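Local structure of N-acylethanolamine-hydrolyzing acid amidase subunit beta (Caenorhabditis elegans, 6DY3) at residues B[24-36]-B[42-54]. The protein probably hydrolyses bioactive fatty acid amides such as N-palmitoylethanolamine to ethanolamine and free fatty acids, as the beta subunit of an autocleaved Ntn-type heterodimer. Sequence-based numbering, arbitrary orientation.
With NAG (2-acetamido-2-deoxy-beta-D-glucopyranose), chain I.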
loop_
_atom_site.group_PDB
_atom_site.type_symbol
_atom_site.label_atom_id
_atom_site.label_comp_id
_atom_site.label_asym_id
_atom_site.label_seq_id
_atom_site.Cartn_x
_atom_site.Cartn_y
_atom_site.Cartn_z
ATOM N N THR B 24 -11.025 10.694 -1.978
ATOM C CA THR B 24 -9.717 11.345 -1.977
ATOM C C THR B 24 -9.544 12.280 -0.781
ATOM O O THR B 24 -8.627 12.111 0.031
ATOM C CB THR B 24 -9.538 12.116 -3.286
ATOM O OG1 THR B 24 -9.988 11.312 -4.386
ATOM C CG2 THR B 24 -8.085 12.470 -3.491
ATOM N N GLU B 25 -10.409 13.291 -0.668
ATOM C CA GLU B 25 -10.160 14.378 0.276
ATOM C C GLU B 25 -10.319 13.920 1.726
ATOM O O GLU B 25 -9.608 14.402 2.612
ATOM C CB GLU B 25 -11.095 15.547 -0.030
ATOM C CG GLU B 25 -10.925 16.113 -1.437
ATOM C CD GLU B 25 -9.516 16.618 -1.720
ATOM O OE1 GLU B 25 -9.018 17.474 -0.959
ATOM O OE2 GLU B 25 -8.904 16.154 -2.708
ATOM N N LEU B 26 -11.255 13.009 1.997
ATOM C CA LEU B 26 -11.405 12.526 3.369
ATOM C C LEU B 26 -10.177 11.751 3.820
ATOM O O LEU B 26 -9.784 11.828 4.992
ATOM C CB LEU B 26 -12.656 11.662 3.501
ATOM C CG LEU B 26 -14.006 12.376 3.431
ATOM C CD1 LEU B 26 -15.145 11.379 3.608
ATOM C CD2 LEU B 26 -14.106 13.481 4.478
ATOM N N LEU B 27 -9.550 11.006 2.910
ATOM C CA LEU B 27 -8.415 10.176 3.296
ATOM C C LEU B 27 -7.170 11.007 3.561
ATOM O O LEU B 27 -6.316 10.592 4.350
ATOM C CB LEU B 27 -8.120 9.140 2.212
ATOM C CG LEU B 27 -7.529 7.836 2.757
ATOM C CD1 LEU B 27 -8.613 7.025 3.467
ATOM C CD2 LEU B 27 -6.850 7.014 1.665
ATOM N N LYS B 28 -7.045 12.169 2.911
ATOM C CA LYS B 28 -5.862 13.006 3.092
ATOM C C LYS B 28 -5.706 13.442 4.540
ATOM O O LYS B 28 -4.582 13.549 5.047
ATOM C CB LYS B 28 -5.939 14.233 2.184
ATOM C CG LYS B 28 -5.797 13.926 0.704
ATOM C CD LYS B 28 -5.902 15.187 -0.130
ATOM C CE LYS B 28 -5.695 14.891 -1.601
ATOM N NZ LYS B 28 -6.021 16.059 -2.469
ATOM N N ASN B 29 -6.820 13.694 5.222
ATOM C CA ASN B 29 -6.793 14.154 6.605
ATOM C C ASN B 29 -6.306 13.099 7.587
ATOM O O ASN B 29 -6.039 13.443 8.742
ATOM C CB ASN B 29 -8.186 14.613 7.026
ATOM C CG ASN B 29 -8.561 15.974 6.467
ATOM O OD1 ASN B 29 -7.713 16.838 6.259
ATOM N ND2 ASN B 29 -9.844 16.163 6.227
ATOM N N ILE B 30 -6.185 11.837 7.176
ATOM C CA ILE B 30 -5.808 10.783 8.114
ATOM C C ILE B 30 -4.620 9.988 7.588
ATOM O O ILE B 30 -4.317 8.900 8.092
ATOM C CB ILE B 30 -7.006 9.860 8.416
ATOM C CG1 ILE B 30 -7.514 9.187 7.138
ATOM C CG2 ILE B 30 -8.123 10.663 9.072
ATOM C CD1 ILE B 30 -8.500 8.070 7.388
ATOM N N THR B 31 -3.929 10.525 6.587
ATOM C CA THR B 31 -2.721 9.886 6.082
ATOM C C THR B 31 -1.564 10.158 7.036
ATOM O O THR B 31 -1.296 11.311 7.389
ATOM C CB THR B 31 -2.384 10.396 4.678
ATOM O OG1 THR B 31 -3.459 10.093 3.783
ATOM C CG2 THR B 31 -1.110 9.741 4.151
ATOM N N ILE B 32 -0.873 9.095 7.448
ATOM C CA ILE B 32 0.192 9.194 8.438
ATOM C C ILE B 32 1.378 8.340 8.007
ATOM O O ILE B 32 1.238 7.378 7.246
ATOM C CB ILE B 32 -0.305 8.771 9.843
ATOM C CG1 ILE B 32 -0.803 7.323 9.814
ATOM C CG2 ILE B 32 -1.399 9.717 10.333
ATOM C CD1 ILE B 32 -1.149 6.758 11.173
ATOM N N HIS B 33 2.558 8.720 8.478
ATOM C CA HIS B 33 3.761 7.913 8.348
ATOM C C HIS B 33 4.081 7.302 9.705
ATOM O O HIS B 33 3.970 7.970 10.737
ATOM C CB HIS B 33 4.942 8.751 7.842
ATOM C CG HIS B 33 6.226 7.989 7.757
ATOM N ND1 HIS B 33 7.035 7.778 8.850
ATOM C CD2 HIS B 33 6.841 7.382 6.713
ATOM C CE1 HIS B 33 8.093 7.074 8.489
ATOM N NE2 HIS B 33 7.999 6.820 7.196
ATOM N N VAL B 34 4.456 6.028 9.707
ATOM C CA VAL B 34 4.615 5.261 10.935
ATOM C C VAL B 34 5.976 4.582 10.937
ATOM O O VAL B 34 6.403 4.017 9.924
ATOM C CB VAL B 34 3.492 4.219 11.098
ATOM C CG1 VAL B 34 3.816 3.258 12.227
ATOM C CG2 VAL B 34 2.160 4.918 11.351
ATOM N N ASP B 35 6.660 4.649 12.077
ATOM C CA ASP B 35 7.846 3.846 12.345
ATOM C C ASP B 35 7.481 2.787 13.379
ATOM O O ASP B 35 7.073 3.121 14.496
ATOM C CB ASP B 35 8.999 4.711 12.853
ATOM C CG ASP B 35 9.828 5.318 11.725
ATOM O OD1 ASP B 35 10.472 6.364 11.959
ATOM O OD2 ASP B 35 9.834 4.760 10.608
ATOM N N PHE B 36 7.608 1.516 12.999
ATOM C CA PHE B 36 7.353 0.401 13.906
ATOM C C PHE B 36 8.656 0.077 14.624
ATOM O O PHE B 36 9.604 -0.423 14.009
ATOM C CB PHE B 36 6.817 -0.811 13.149
ATOM C CG PHE B 36 5.443 -0.611 12.566
ATOM C CD1 PHE B 36 5.280 -0.048 11.313
ATOM C CD2 PHE B 36 4.314 -0.990 13.273
ATOM C CE1 PHE B 36 4.019 0.131 10.777
ATOM C CE2 PHE B 36 3.044 -0.811 12.738
ATOM C CZ PHE B 36 2.900 -0.249 11.489
ATOM N N ILE B 42 14.059 0.831 14.872
ATOM C CA ILE B 42 13.023 0.797 13.847
ATOM C C ILE B 42 13.094 -0.541 13.124
ATOM O O ILE B 42 14.092 -0.856 12.465
ATOM C CB ILE B 42 13.172 1.970 12.866
ATOM C CG1 ILE B 42 12.912 3.298 13.586
ATOM C CG2 ILE B 42 12.205 1.810 11.686
ATOM C CD1 ILE B 42 13.077 4.525 12.717
ATOM N N GLN B 43 12.026 -1.330 13.237
ATOM C CA GLN B 43 11.951 -2.598 12.522
ATOM C C GLN B 43 11.543 -2.381 11.073
ATOM O O GLN B 43 12.154 -2.940 10.155
ATOM C CB GLN B 43 10.965 -3.532 13.224
ATOM C CG GLN B 43 11.275 -3.752 14.692
ATOM C CD GLN B 43 12.687 -4.236 14.911
ATOM O OE1 GLN B 43 13.058 -5.316 14.460
ATOM N NE2 GLN B 43 13.494 -3.426 15.586
ATOM N N TYR B 44 10.507 -1.581 10.853
ATOM C CA TYR B 44 10.041 -1.261 9.515
ATOM C C TYR B 44 9.147 -0.040 9.627
ATOM O O TYR B 44 8.664 0.299 10.710
ATOM C CB TYR B 44 9.294 -2.437 8.866
ATOM C CG TYR B 44 8.161 -2.987 9.708
ATOM C CD1 TYR B 44 6.862 -2.549 9.529
ATOM C CD2 TYR B 44 8.398 -3.935 10.694
ATOM C CE1 TYR B 44 5.834 -3.043 10.297
ATOM C CE2 TYR B 44 7.372 -4.435 11.468
ATOM C CZ TYR B 44 6.094 -3.982 11.267
ATOM O OH TYR B 44 5.061 -4.470 12.034
ATOM N N SER B 45 8.968 0.634 8.501
ATOM C CA SER B 45 8.147 1.830 8.414
ATOM C C SER B 45 7.071 1.619 7.358
ATOM O O SER B 45 7.127 0.681 6.557
ATOM C CB SER B 45 8.995 3.063 8.078
ATOM O OG SER B 45 10.087 3.188 8.971
ATOM N N GLY B 46 6.080 2.500 7.366
ATOM C CA GLY B 46 5.013 2.411 6.394
ATOM C C GLY B 46 4.137 3.639 6.403
ATOM O O GLY B 46 4.146 4.434 7.348
ATOM N N LEU B 47 3.406 3.800 5.310
ATOM C CA LEU B 47 2.319 4.760 5.230
ATOM C C LEU B 47 1.013 4.019 5.479
ATOM O O LEU B 47 0.857 2.859 5.087
ATOM C CB LEU B 47 2.298 5.449 3.867
ATOM C CG LEU B 47 3.423 6.454 3.597
ATOM C CD1 LEU B 47 3.500 6.797 2.112
ATOM C CD2 LEU B 47 3.224 7.716 4.415
ATOM N N THR B 48 0.106 4.658 6.200
ATOM C CA THR B 48 -1.201 4.067 6.428
ATOM C C THR B 48 -2.157 5.195 6.790
ATOM O O THR B 48 -1.833 6.379 6.642
ATOM C CB THR B 48 -1.140 2.972 7.502
ATOM O OG1 THR B 48 -2.411 2.313 7.582
ATOM C CG2 THR B 48 -0.773 3.553 8.870
ATOM N N PHE B 49 -3.329 4.829 7.291
ATOM C CA PHE B 49 -4.362 5.799 7.604
ATOM C C PHE B 49 -4.978 5.445 8.946
ATOM O O PHE B 49 -5.020 4.278 9.336
ATOM C CB PHE B 49 -5.418 5.829 6.499
ATOM C CG PHE B 49 -4.838 5.685 5.117
ATOM C CD1 PHE B 49 -4.599 4.429 4.577
ATOM C CD2 PHE B 49 -4.514 6.802 4.366
ATOM C CE1 PHE B 49 -4.061 4.288 3.316
ATOM C CE2 PHE B 49 -3.973 6.667 3.095
ATOM C CZ PHE B 49 -3.747 5.407 2.572
ATOM N N ALA B 50 -5.442 6.467 9.660
ATOM C CA ALA B 50 -6.091 6.235 10.942
ATOM C C ALA B 50 -7.212 5.219 10.776
ATOM O O ALA B 50 -8.041 5.343 9.872
ATOM C CB ALA B 50 -6.638 7.550 11.497
ATOM N N LEU B 51 -7.225 4.219 11.665
ATOM C CA LEU B 51 -8.151 3.083 11.656
ATOM C C LEU B 51 -7.575 1.870 10.934
ATOM O O LEU B 51 -8.049 0.747 11.138
ATOM C CB LEU B 51 -9.509 3.427 11.029
ATOM C CG LEU B 51 -10.367 4.460 11.761
ATOM C CD1 LEU B 51 -11.634 4.744 10.965
ATOM C CD2 LEU B 51 -10.713 3.997 13.172
ATOM N N TYR B 52 -6.555 2.071 10.107
ATOM C CA TYR B 52 -5.916 0.989 9.365
ATOM C C TYR B 52 -4.549 0.701 9.972
ATOM O O TYR B 52 -3.668 1.566 9.955
ATOM C CB TYR B 52 -5.773 1.355 7.889
ATOM C CG TYR B 52 -7.093 1.555 7.176
ATOM C CD1 TYR B 52 -7.727 2.786 7.188
ATOM C CD2 TYR B 52 -7.703 0.514 6.496
ATOM C CE1 TYR B 52 -8.928 2.974 6.547
ATOM C CE2 TYR B 52 -8.901 0.695 5.852
ATOM C CZ TYR B 52 -9.513 1.924 5.880
ATOM O OH TYR B 52 -10.717 2.112 5.237
ATOM N N ASN B 53 -4.368 -0.510 10.498
ATOM C CA ASN B 53 -3.103 -0.898 11.111
ATOM C C ASN B 53 -2.308 -1.869 10.244
ATOM O O ASN B 53 -1.289 -2.401 10.696
ATOM C CB ASN B 53 -3.333 -1.486 12.512
ATOM C CG ASN B 53 -4.360 -2.594 12.527
ATOM O OD1 ASN B 53 -5.318 -2.581 11.756
ATOM N ND2 ASN B 53 -4.173 -3.559 13.423
ATOM N N GLY B 54 -2.744 -2.108 9.005
ATOM C CA GLY B 54 -1.925 -2.787 8.026
ATOM C C GLY B 54 -1.057 -1.803 7.265
ATOM O O GLY B 54 -1.138 -0.590 7.451
HETATM C C1 NAG I . -10.365 17.409 5.743
HETATM C C2 NAG I . -11.046 17.316 4.361
HETATM C C3 NAG I . -11.848 18.588 4.056
HETATM C C4 NAG I . -12.742 18.975 5.229
HETATM C C5 NAG I . -11.923 19.030 6.511
HETATM C C6 NAG I . -12.733 19.317 7.756
HETATM C C7 NAG I . -8.998 17.871 3.130
HETATM C C8 NAG I . -8.094 17.497 1.998
HETATM N N2 NAG I . -10.062 17.082 3.316
HETATM O O3 NAG I . -12.648 18.356 2.901
HETATM O O4 NAG I . -13.343 20.245 4.993
HETATM O O5 NAG I . -11.315 17.753 6.719
HETATM O O6 NAG I . -14.135 19.301 7.512
HETATM O O7 NAG I . -8.785 18.851 3.835
#
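Phe-36 and Tyr-44 form a hydrogen-bonded pair of an antiparallel beta hairpin, with Phe-36 N 2.8 Å from Tyr-44 O. Phe-36 O takes a bond from Gln-43 N at 2.7 Å and a weak one from Tyr-44 N; this is a classic beta bulge. Val-34 with Gly-46 and Ile-32 with Thr-48 continue the ladder, each pair through two backbone bonds. Past the strand end, Ala-50 N donates to Ile-30 O at 3.1 Å. Before the strand, Asn-29 carries an N-linked glycan.

The rings of Phe-36 and Tyr-44 make an offset stack, with planes at 21°. CE1 of Tyr-44 lies over one face of Phe-36, near the rim; Val-34 CG1 lies against the opposite face, also near the rim. Phe-36 CB sits over the centre of the Tyr-44 ring. The Tyr-44 ring reaches this place because CG stands between backbone N and carbonyl carbon (chi1 53°). An alanine in place of Tyr-44 would probably uncover one face of Phe-36 and leave Glu-101 and Arg-97 without their hydroxyl partner.

Toward the helix 24-28, Leu-27 CD2 rests over a face of the Phe-49 ring, 3.7 Å from its centroid. Thr-31 OG1 lies at that ring's edge and donates to Leu-27 O at 3.0 Å. Ile-30 packs on Phe-49 CB and Ala-50 CB.

Strand 31-38 is an edge strand within this chain, but a parallel strand of the alpha subunit extends the sheet beyond it. Helix 92-102 packs against Phe-36 and Tyr-44; strand 209-215 meets Thr-31 and Leu-47 on the other face.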